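Local coordinates for protein putative short-chain dehydrogenase/reductase (Burkholderia xenovorans, PDB 5IZ4) that binds ADP in its nucleotide pocket and probably acts as an NADPH-dependent 3-oxoacyl-[acyl-carrier-protein] reductase of the short-chain dehydrogenase/reductase family, at residues T56-C61 with T68-A73. Residues are numbered along the deposited sequence; the frame is centred on the assembly and turned at random.
Sequences TVEALC and TLIFDA
Glu58 reaches across from the helix to Thr68 and Ile70, with one carboxylate oxygen hydrogen-bonded and the other in van der Waals contact. The hydroxyl OG1 of Thr68 donates a hydrogen bond of 2.8 Å to OE1 of Glu58, arriving on the anti side of the carboxylate and 22° out of its plane. The other oxygen, OE2 of Glu58, lies 3.4 Å from the methyl CD1 of Ile70. With CG anti to the backbone N (chi1 176°) and an extended chain beyond it, Glu58 lays its methylenes against both partners: CG of Glu58 lies 3.8 Å from CB of Thr68, and CB of Glu58 packs on CD1 of Ile70. The axes of segments 56-61 and 68-72 run nearly antiparallel (167°), 9.0 Å apart at closest approach, as expected for the beta-alpha-beta crossover of a Rossmann fold, in which helix 51-63 links strand 40-45 to the outermost strand of the chain's sheet, 68-72. On the buried side Cys61 CB meets Thr68 CG2 at 3.9 Å, and Cys61 also touches Ala31 and Ala35 of helix 25-36. Toward the outer side, Glu58 and Ile70 remain partly exposed. Beyond Ile70 the strand draws away from the helix, and Ala73, just past its end, touches the bound ADP.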
ATOM      1  N   THR A  56       1.384 -39.709  -5.495  1.00 28.05           N
ATOM      2  CA  THR A  56      -0.025 -39.571  -5.844  1.00 27.02           C
ATOM      3  C   THR A  56      -0.252 -38.346  -6.719  1.00 26.67           C
ATOM      4  O   THR A  56      -0.998 -38.411  -7.704  1.00 25.92           O
ATOM      5  CB  THR A  56      -0.867 -39.494  -4.573  1.00 28.90           C
ATOM      6  OG1 THR A  56      -0.666 -40.686  -3.803  1.00 36.33           O
ATOM      7  CG2 THR A  56      -2.348 -39.363  -4.912  1.00 32.69           C
ATOM      8  N   VAL A  57       0.382 -37.221  -6.371  1.00 23.04           N
ATOM      9  CA  VAL A  57       0.310 -36.029  -7.216  1.00 23.34           C
ATOM     10  C   VAL A  57       0.795 -36.348  -8.625  1.00 24.93           C
ATOM     11  O   VAL A  57       0.161 -35.963  -9.617  1.00 22.30           O
ATOM     12  CB  VAL A  57       1.109 -34.867  -6.590  1.00 24.95           C
ATOM     13  CG1 VAL A  57       1.182 -33.663  -7.560  1.00 23.11           C
ATOM     14  CG2 VAL A  57       0.487 -34.453  -5.265  1.00 21.88           C
ATOM     15  N   GLU A  58       1.915 -37.073  -8.737  1.00 23.76           N
ATOM     16  CA  GLU A  58       2.423 -37.427 -10.059  1.00 26.81           C
ATOM     17  C   GLU A  58       1.423 -38.278 -10.825  1.00 25.52           C
ATOM     18  O   GLU A  58       1.200 -38.057 -12.023  1.00 24.38           O
ATOM     19  CB  GLU A  58       3.765 -38.157  -9.963  1.00 25.39           C
ATOM     20  CG  GLU A  58       4.246 -38.621 -11.334  1.00 32.39           C
ATOM     21  CD  GLU A  58       5.599 -39.327 -11.322  1.00 39.69           C
ATOM     22  OE1 GLU A  58       6.442 -38.984 -12.184  1.00 31.97           O
ATOM     23  OE2 GLU A  58       5.821 -40.221 -10.472  1.00 32.75           O
ATOM     24  N   ALA A  59       0.813 -39.261 -10.154  1.00 24.46           N
ATOM     25  CA  ALA A  59      -0.157 -40.120 -10.826  1.00 27.93           C
ATOM     26  C   ALA A  59      -1.325 -39.306 -11.358  1.00 26.94           C
ATOM     27  O   ALA A  59      -1.810 -39.549 -12.470  1.00 27.87           O
ATOM     28  CB  ALA A  59      -0.653 -41.208  -9.875  1.00 29.89           C
ATOM     29  N   LEU A  60      -1.784 -38.327 -10.583  1.00 24.14           N
ATOM     30  CA  LEU A  60      -2.893 -37.493 -11.035  1.00 23.69           C
ATOM     31  C   LEU A  60      -2.489 -36.604 -12.209  1.00 22.60           C
ATOM     32  O   LEU A  60      -3.289 -36.381 -13.130  1.00 24.50           O
ATOM     33  CB  LEU A  60      -3.406 -36.649  -9.872  1.00 27.74           C
ATOM     34  CG  LEU A  60      -4.078 -37.426  -8.743  1.00 30.47           C
ATOM     35  CD1 LEU A  60      -4.394 -36.480  -7.597  1.00 31.96           C
ATOM     36  CD2 LEU A  60      -5.332 -38.118  -9.247  1.00 35.45           C
ATOM     37  N   CYS A  61      -1.262 -36.076 -12.187  1.00 24.92           N
ATOM     38  CA  CYS A  61      -0.793 -35.241 -13.290  1.00 22.44           C
ATOM     39  C   CYS A  61      -0.642 -36.050 -14.572  1.00 27.01           C
ATOM     40  O   CYS A  61      -0.927 -35.548 -15.669  1.00 24.99           O
ATOM     41  CB  CYS A  61       0.534 -34.574 -12.927  1.00 21.72           C
ATOM     42  SG  CYS A  61       0.411 -33.300 -11.681  1.00 23.10           S
ATOM     43  N   THR A  68       5.896 -36.016 -16.618  1.00 24.28           N
ATOM     44  CA  THR A  68       6.213 -35.710 -15.231  1.00 22.52           C
ATOM     45  C   THR A  68       7.633 -36.142 -14.904  1.00 28.01           C
ATOM     46  O   THR A  68       8.221 -37.002 -15.568  1.00 29.59           O
ATOM     47  CB  THR A  68       5.266 -36.417 -14.249  1.00 25.48           C
ATOM     48  OG1 THR A  68       5.355 -37.837 -14.440  1.00 26.04           O
ATOM     49  CG2 THR A  68       3.827 -35.967 -14.447  1.00 21.75           C
ATOM     50  N   LEU A  69       8.164 -35.538 -13.844  1.00 26.39           N
ATOM     51  CA  LEU A  69       9.305 -36.089 -13.125  1.00 30.22           C
ATOM     52  C   LEU A  69       9.183 -35.617 -11.687  1.00 28.08           C
ATOM     53  O   LEU A  69       8.623 -34.554 -11.428  1.00 28.21           O
ATOM     54  CB  LEU A  69      10.649 -35.672 -13.743  1.00 35.26           C
ATOM     55  CG  LEU A  69      11.254 -34.269 -13.646  1.00 34.54           C
ATOM     56  CD1 LEU A  69      11.857 -33.979 -12.271  1.00 31.17           C
ATOM     57  CD2 LEU A  69      12.330 -34.141 -14.712  1.00 37.61           C
ATOM     58  N   ILE A  70       9.687 -36.413 -10.751  1.00 24.36           N
ATOM     59  CA  ILE A  70       9.715 -36.027  -9.345  1.00 21.54           C
ATOM     60  C   ILE A  70      11.158 -35.771  -8.968  1.00 22.11           C
ATOM     61  O   ILE A  70      12.038 -36.590  -9.268  1.00 26.62           O
ATOM     62  CB  ILE A  70       9.107 -37.107  -8.432  1.00 30.37           C
ATOM     63  CG1 ILE A  70       7.642 -37.365  -8.780  1.00 29.94           C
ATOM     64  CG2 ILE A  70       9.241 -36.699  -6.973  1.00 34.27           C
ATOM     65  CD1 ILE A  70       6.995 -38.404  -7.877  1.00 30.19           C
ATOM     66  N   PHE A  71      11.409 -34.652  -8.295  1.00 21.99           N
ATOM     67  CA  PHE A  71      12.723 -34.418  -7.718  1.00 25.49           C
ATOM     68  C   PHE A  71      12.599 -34.192  -6.218  1.00 25.60           C
ATOM     69  O   PHE A  71      11.601 -33.644  -5.735  1.00 28.52           O
ATOM     70  CB  PHE A  71      13.438 -33.228  -8.400  1.00 25.06           C
ATOM     71  CG  PHE A  71      12.762 -31.892  -8.204  1.00 23.21           C
ATOM     72  CD1 PHE A  71      13.058 -31.100  -7.099  1.00 22.98           C
ATOM     73  CD2 PHE A  71      11.864 -31.408  -9.145  1.00 23.80           C
ATOM     74  CE1 PHE A  71      12.452 -29.858  -6.928  1.00 22.65           C
ATOM     75  CE2 PHE A  71      11.254 -30.170  -8.980  1.00 25.53           C
ATOM     76  CZ  PHE A  71      11.552 -29.392  -7.873  1.00 26.69           C
ATOM     77  N   ASP A  72      13.607 -34.653  -5.481  1.00 24.07           N
ATOM     78  CA  ASP A  72      13.733 -34.303  -4.075  1.00 23.29           C
ATOM     79  C   ASP A  72      14.578 -33.045  -3.955  1.00 25.10           C
ATOM     80  O   ASP A  72      15.581 -32.893  -4.661  1.00 28.32           O
ATOM     81  CB  ASP A  72      14.390 -35.420  -3.265  1.00 27.17           C
ATOM     82  CG  ASP A  72      13.526 -36.655  -3.129  1.00 30.79           C
ATOM     83  OD1 ASP A  72      12.382 -36.671  -3.612  1.00 31.51           O
ATOM     84  OD2 ASP A  72      14.015 -37.626  -2.517  1.00 34.03           O
ATOM     85  N   ALA A  73      14.174 -32.141  -3.059  1.00 25.85           N
ATOM     86  CA  ALA A  73      15.016 -30.996  -2.731  1.00 26.18           C
ATOM     87  C   ALA A  73      14.574 -30.381  -1.415  1.00 24.56           C
ATOM     88  O   ALA A  73      13.387 -30.113  -1.213  1.00 26.43           O
ATOM     89  CB  ALA A  73      14.981 -29.936  -3.835  1.00 23.94           C
TER